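Local coordinates for protein bacterioferritin (Rhodobacter capsulatus, PDB 1JGC) that stores iron in a hollow 24-subunit shell, probably oxidising Fe(2+) with dioxygen at a ferroxidase centre, and binds one heme b per subunit dimer, at residues D4-E18 with L100-D113. Numbering follows the deposited sequence.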
loop_
_atom_site.group_PDB
_atom_site.type_symbol
_atom_site.label_atom_id
_atom_site.label_comp_id
_atom_site.label_asym_id
_atom_site.label_seq_id
_atom_site.Cartn_x
_atom_site.Cartn_y
_atom_site.Cartn_z
ATOM N N ASP A 4 17.626 55.547 -13.939
ATOM C CA ASP A 4 18.755 56.439 -14.147
ATOM C C ASP A 4 19.536 55.958 -15.367
ATOM O O ASP A 4 20.012 54.823 -15.397
ATOM C CB ASP A 4 19.666 56.409 -12.931
ATOM C CG ASP A 4 20.826 57.361 -13.059
ATOM O OD1 ASP A 4 20.652 58.543 -12.675
ATOM O OD2 ASP A 4 21.901 56.935 -13.554
ATOM N N ALA A 5 19.674 56.819 -16.368
ATOM C CA ALA A 5 20.390 56.463 -17.585
ATOM C C ALA A 5 21.718 55.747 -17.344
ATOM O O ALA A 5 22.023 54.769 -18.028
ATOM C CB ALA A 5 20.628 57.709 -18.449
ATOM N N LYS A 6 22.514 56.212 -16.388
ATOM C CA LYS A 6 23.797 55.553 -16.175
ATOM C C LYS A 6 23.697 54.190 -15.490
ATOM O O LYS A 6 24.584 53.356 -15.632
ATOM C CB LYS A 6 24.761 56.456 -15.401
ATOM C CG LYS A 6 26.193 55.984 -15.562
ATOM C CD LYS A 6 27.220 56.927 -14.959
ATOM C CE LYS A 6 28.634 56.379 -15.209
ATOM N NZ LYS A 6 29.739 57.205 -14.588
ATOM N N VAL A 7 22.631 53.960 -14.736
ATOM C CA VAL A 7 22.466 52.671 -14.085
ATOM C C VAL A 7 22.200 51.671 -15.207
ATOM O O VAL A 7 22.712 50.555 -15.208
ATOM C CB VAL A 7 21.272 52.678 -13.099
ATOM C CG1 VAL A 7 20.939 51.254 -12.669
ATOM C CG2 VAL A 7 21.620 53.518 -11.869
ATOM N N ILE A 8 21.407 52.097 -16.178
ATOM C CA ILE A 8 21.073 51.253 -17.307
ATOM C C ILE A 8 22.335 50.929 -18.105
ATOM O O ILE A 8 22.488 49.826 -18.627
ATOM C CB ILE A 8 20.019 51.951 -18.190
ATOM C CG1 ILE A 8 18.715 52.081 -17.390
ATOM C CG2 ILE A 8 19.816 51.191 -19.492
ATOM C CD1 ILE A 8 17.562 52.695 -18.139
ATOM N N GLU A 9 23.247 51.886 -18.190
ATOM C CA GLU A 9 24.490 51.670 -18.912
ATOM C C GLU A 9 25.283 50.583 -18.196
ATOM O O GLU A 9 25.806 49.659 -18.821
ATOM C CB GLU A 9 25.307 52.957 -18.949
ATOM C CG GLU A 9 25.397 53.611 -20.308
ATOM C CD GLU A 9 25.983 55.016 -20.229
ATOM O OE1 GLU A 9 27.125 55.185 -19.711
ATOM O OE2 GLU A 9 25.291 55.952 -20.682
ATOM N N PHE A 10 25.374 50.709 -16.874
ATOM C CA PHE A 10 26.097 49.737 -16.072
ATOM C C PHE A 10 25.476 48.349 -16.212
ATOM O O PHE A 10 26.196 47.363 -16.374
ATOM C CB PHE A 10 26.109 50.165 -14.605
ATOM C CG PHE A 10 27.303 51.007 -14.226
ATOM C CD1 PHE A 10 28.595 50.511 -14.384
ATOM C CD2 PHE A 10 27.136 52.282 -13.682
ATOM C CE1 PHE A 10 29.709 51.271 -14.003
ATOM C CE2 PHE A 10 28.240 53.046 -13.298
ATOM C CZ PHE A 10 29.530 52.539 -13.459
ATOM N N LEU A 11 24.145 48.275 -16.157
ATOM C CA LEU A 11 23.446 47.001 -16.292
ATOM C C LEU A 11 23.756 46.349 -17.651
ATOM O O LEU A 11 24.002 45.145 -17.729
ATOM C CB LEU A 11 21.933 47.210 -16.127
ATOM C CG LEU A 11 21.490 47.513 -14.693
ATOM C CD1 LEU A 11 20.033 47.969 -14.671
ATOM C CD2 LEU A 11 21.695 46.268 -13.830
ATOM N N ASN A 12 23.752 47.149 -18.717
ATOM C CA ASN A 12 24.052 46.626 -20.041
ATOM C C ASN A 12 25.508 46.177 -20.142
ATOM O O ASN A 12 25.836 45.273 -20.905
ATOM C CB ASN A 12 23.756 47.670 -21.111
ATOM C CG ASN A 12 22.435 47.434 -21.792
ATOM O OD1 ASN A 12 22.157 46.331 -22.270
ATOM N ND2 ASN A 12 21.606 48.468 -21.848
ATOM N N ALA A 13 26.389 46.808 -19.378
ATOM C CA ALA A 13 27.786 46.413 -19.416
ATOM C C ALA A 13 27.912 45.088 -18.666
ATOM O O ALA A 13 28.618 44.180 -19.098
ATOM C CB ALA A 13 28.670 47.485 -18.776
ATOM N N ALA A 14 27.217 44.984 -17.540
ATOM C CA ALA A 14 27.242 43.761 -16.760
ATOM C C ALA A 14 26.664 42.619 -17.606
ATOM O O ALA A 14 27.156 41.492 -17.568
ATOM C CB ALA A 14 26.437 43.943 -15.493
ATOM N N LEU A 15 25.625 42.924 -18.378
ATOM C CA LEU A 15 24.992 41.938 -19.242
ATOM C C LEU A 15 25.996 41.415 -20.261
ATOM O O LEU A 15 26.114 40.207 -20.480
ATOM C CB LEU A 15 23.797 42.558 -19.966
ATOM C CG LEU A 15 23.185 41.714 -21.083
ATOM C CD1 LEU A 15 22.753 40.348 -20.559
ATOM C CD2 LEU A 15 22.003 42.459 -21.670
ATOM N N ARG A 16 26.721 42.336 -20.883
ATOM C CA ARG A 16 27.716 41.959 -21.870
ATOM C C ARG A 16 28.779 41.096 -21.214
ATOM O O ARG A 16 29.274 40.146 -21.803
ATOM C CB ARG A 16 28.371 43.195 -22.493
ATOM C CG ARG A 16 29.618 42.844 -23.278
ATOM C CD ARG A 16 30.226 44.040 -23.956
ATOM N NE ARG A 16 29.371 44.518 -25.034
ATOM C CZ ARG A 16 28.831 45.737 -25.061
ATOM N NH1 ARG A 16 29.072 46.588 -24.057
ATOM N NH2 ARG A 16 28.048 46.109 -26.079
ATOM N N SER A 17 29.134 41.437 -19.988
ATOM C CA SER A 17 30.127 40.678 -19.261
ATOM C C SER A 17 29.608 39.248 -19.054
ATOM O O SER A 17 30.347 38.276 -19.241
ATOM C CB SER A 17 30.392 41.356 -17.921
ATOM O OG SER A 17 31.383 40.674 -17.177
ATOM N N GLU A 18 28.335 39.127 -18.674
ATOM C CA GLU A 18 27.725 37.819 -18.442
ATOM C C GLU A 18 27.589 36.987 -19.716
ATOM O O GLU A 18 27.884 35.793 -19.707
ATOM C CB GLU A 18 26.354 37.972 -17.779
ATOM C CG GLU A 18 26.375 38.611 -16.390
ATOM C CD GLU A 18 27.242 37.860 -15.387
ATOM O OE1 GLU A 18 28.476 37.804 -15.586
ATOM O OE2 GLU A 18 26.696 37.332 -14.393
ATOM N N LEU A 100 34.089 45.446 -12.534
ATOM C CA LEU A 100 32.950 46.146 -13.100
ATOM C C LEU A 100 31.760 46.231 -12.157
ATOM O O LEU A 100 31.107 47.276 -12.075
ATOM C CB LEU A 100 32.513 45.473 -14.400
ATOM C CG LEU A 100 31.167 45.934 -14.972
ATOM C CD1 LEU A 100 31.226 47.414 -15.286
ATOM C CD2 LEU A 100 30.839 45.134 -16.224
ATOM N N TYR A 101 31.473 45.138 -11.452
ATOM C CA TYR A 101 30.328 45.115 -10.543
ATOM C C TYR A 101 30.497 46.015 -9.331
ATOM O O TYR A 101 29.534 46.633 -8.886
ATOM C CB TYR A 101 30.027 43.692 -10.064
ATOM C CG TYR A 101 29.686 42.701 -11.153
ATOM C CD1 TYR A 101 29.163 43.116 -12.377
ATOM C CD2 TYR A 101 29.862 41.334 -10.946
ATOM C CE1 TYR A 101 28.826 42.189 -13.368
ATOM C CE2 TYR A 101 29.526 40.398 -11.926
ATOM C CZ TYR A 101 29.010 40.833 -13.128
ATOM O OH TYR A 101 28.667 39.900 -14.076
ATOM N N ARG A 102 31.709 46.084 -8.791
ATOM C CA ARG A 102 31.960 46.931 -7.629
ATOM C C ARG A 102 31.776 48.408 -7.991
ATOM O O ARG A 102 31.325 49.230 -7.179
ATOM C CB ARG A 102 33.371 46.681 -7.107
ATOM C CG ARG A 102 33.528 45.288 -6.547
ATOM C CD ARG A 102 34.913 45.004 -6.031
ATOM N NE ARG A 102 34.917 43.754 -5.279
ATOM C CZ ARG A 102 35.820 42.791 -5.430
ATOM N NH1 ARG A 102 36.802 42.932 -6.308
ATOM N NH2 ARG A 102 35.739 41.676 -4.711
ATOM N N GLU A 103 32.109 48.719 -9.237
ATOM C CA GLU A 103 32.006 50.063 -9.779
ATOM C C GLU A 103 30.526 50.416 -9.957
ATOM O O GLU A 103 30.046 51.439 -9.461
ATOM C CB GLU A 103 32.723 50.078 -11.119
ATOM C CG GLU A 103 33.233 51.409 -11.579
ATOM C CD GLU A 103 33.962 51.284 -12.914
ATOM O OE1 GLU A 103 34.906 50.446 -13.001
ATOM O OE2 GLU A 103 33.581 52.021 -13.859
ATOM N N ALA A 104 29.803 49.553 -10.668
ATOM C CA ALA A 104 28.381 49.768 -10.906
ATOM C C ALA A 104 27.668 49.863 -9.566
ATOM O O ALA A 104 26.840 50.741 -9.344
ATOM C CB ALA A 104 27.802 48.617 -11.727
ATOM N N ARG A 105 28.011 48.952 -8.669
ATOM C CA ARG A 105 27.405 48.909 -7.354
ATOM C C ARG A 105 27.562 50.253 -6.619
ATOM O O ARG A 105 26.586 50.791 -6.084
ATOM C CB ARG A 105 28.016 47.736 -6.576
ATOM C CG ARG A 105 27.476 47.542 -5.195
ATOM C CD ARG A 105 28.321 48.316 -4.230
ATOM N NE ARG A 105 27.628 48.491 -2.970
ATOM C CZ ARG A 105 27.781 49.555 -2.200
ATOM N NH1 ARG A 105 28.608 50.528 -2.570
ATOM N NH2 ARG A 105 27.094 49.646 -1.070
ATOM N N ASP A 106 28.772 50.810 -6.598
ATOM C CA ASP A 106 28.966 52.102 -5.944
ATOM C C ASP A 106 28.071 53.168 -6.578
ATOM O O ASP A 106 27.443 53.956 -5.867
ATOM C CB ASP A 106 30.424 52.567 -6.039
ATOM C CG ASP A 106 31.335 51.842 -5.065
ATOM O OD1 ASP A 106 30.861 51.425 -3.987
ATOM O OD2 ASP A 106 32.537 51.707 -5.370
ATOM N N TYR A 107 28.008 53.192 -7.909
ATOM C CA TYR A 107 27.186 54.188 -8.578
ATOM C C TYR A 107 25.706 54.053 -8.236
ATOM O O TYR A 107 25.026 55.059 -8.049
ATOM C CB TYR A 107 27.358 54.137 -10.096
ATOM C CG TYR A 107 26.559 55.222 -10.781
ATOM C CD1 TYR A 107 26.971 56.558 -10.736
ATOM C CD2 TYR A 107 25.337 54.930 -11.398
ATOM C CE1 TYR A 107 26.178 57.569 -11.284
ATOM C CE2 TYR A 107 24.539 55.931 -11.945
ATOM C CZ TYR A 107 24.959 57.245 -11.882
ATOM O OH TYR A 107 24.132 58.235 -12.376
ATOM N N CYS A 108 25.202 52.822 -8.158
ATOM C CA CYS A 108 23.798 52.619 -7.824
ATOM C C CYS A 108 23.514 53.185 -6.440
ATOM O O CYS A 108 22.482 53.808 -6.217
ATOM C CB CYS A 108 23.441 51.132 -7.864
ATOM S SG CYS A 108 23.327 50.462 -9.546
ATOM N N ALA A 109 24.441 52.967 -5.516
ATOM C CA ALA A 109 24.290 53.468 -4.159
ATOM C C ALA A 109 24.233 54.996 -4.174
ATOM O O ALA A 109 23.344 55.609 -3.574
ATOM C CB ALA A 109 25.459 52.999 -3.300
ATOM N N GLU A 110 25.188 55.601 -4.871
ATOM C CA GLU A 110 25.268 57.050 -4.956
ATOM C C GLU A 110 23.979 57.648 -5.498
ATOM O O GLU A 110 23.468 58.628 -4.962
ATOM C CB GLU A 110 26.464 57.471 -5.831
ATOM C CG GLU A 110 26.431 58.937 -6.240
ATOM C CD GLU A 110 27.668 59.378 -7.022
ATOM O OE1 GLU A 110 28.161 58.606 -7.882
ATOM O OE2 GLU A 110 28.142 60.520 -6.785
ATOM N N VAL A 111 23.447 57.053 -6.557
ATOM C CA VAL A 111 22.220 57.554 -7.166
ATOM C C VAL A 111 20.964 57.137 -6.398
ATOM O O VAL A 111 19.869 57.619 -6.678
ATOM C CB VAL A 111 22.143 57.099 -8.647
ATOM C CG1 VAL A 111 20.713 57.098 -9.150
ATOM C CG2 VAL A 111 22.978 58.045 -9.505
ATOM N N GLY A 112 21.117 56.243 -5.426
ATOM C CA GLY A 112 19.969 55.823 -4.641
ATOM C C GLY A 112 19.086 54.727 -5.207
ATOM O O GLY A 112 17.983 54.523 -4.710
ATOM N N ASP A 113 19.547 54.027 -6.240
ATOM C CA ASP A 113 18.779 52.931 -6.823
ATOM C C ASP A 113 19.075 51.686 -5.974
ATOM O O ASP A 113 19.960 50.890 -6.286
ATOM C CB ASP A 113 19.199 52.691 -8.272
ATOM C CG ASP A 113 18.361 51.627 -8.947
ATOM O OD1 ASP A 113 17.702 50.847 -8.223
ATOM O OD2 ASP A 113 18.362 51.562 -10.194
#
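F10 lies flat against the backbone of A104, whose CA sits over the centre of the ring, 3.6 Å from its centroid. It is a knob among L100, E103, A104 and Y107: L100 CD1 and the carboxylate of E103 come to the ring edge, while F10 CE2 packs obliquely against Y107 CB (3.5 Å). The two helices run antiparallel in the ferritin four-helix bundle; the axes of segments 5-18 and 100-111 approach to 9.9 Å, with 160° between their directions. L100 in turn is a knob among F10, A13, A14 and S17.

Toward the end of the bundle, Y107 has CG trans to its backbone N (chi1 -177°), which carries the ring across to the first turn of helix 5-34. There the extended K6 chain lies over one face, with CD 4.0 Å from the centroid, and V7 CG2 touches the edge. Y107 OH donates to D4 OD2 (2.8 Å) on the syn side, 31° out of the carboxylate plane. That same oxygen caps the helix through weak bonds from K6 N and V7 N. Replacing Y107 by an alanine would probably leave D4 without its cross-helix donor and the K6 chain without a surface to lie on.

At the other end, A14 CB meets the Y101 ring edge at CE1, and Y101 OH bonds weakly to E127. The chemistry thus passes from a polar, capped end through an apolar middle to the ferroxidase site, metal-free here, whose iron-binding residues include E18 and E127.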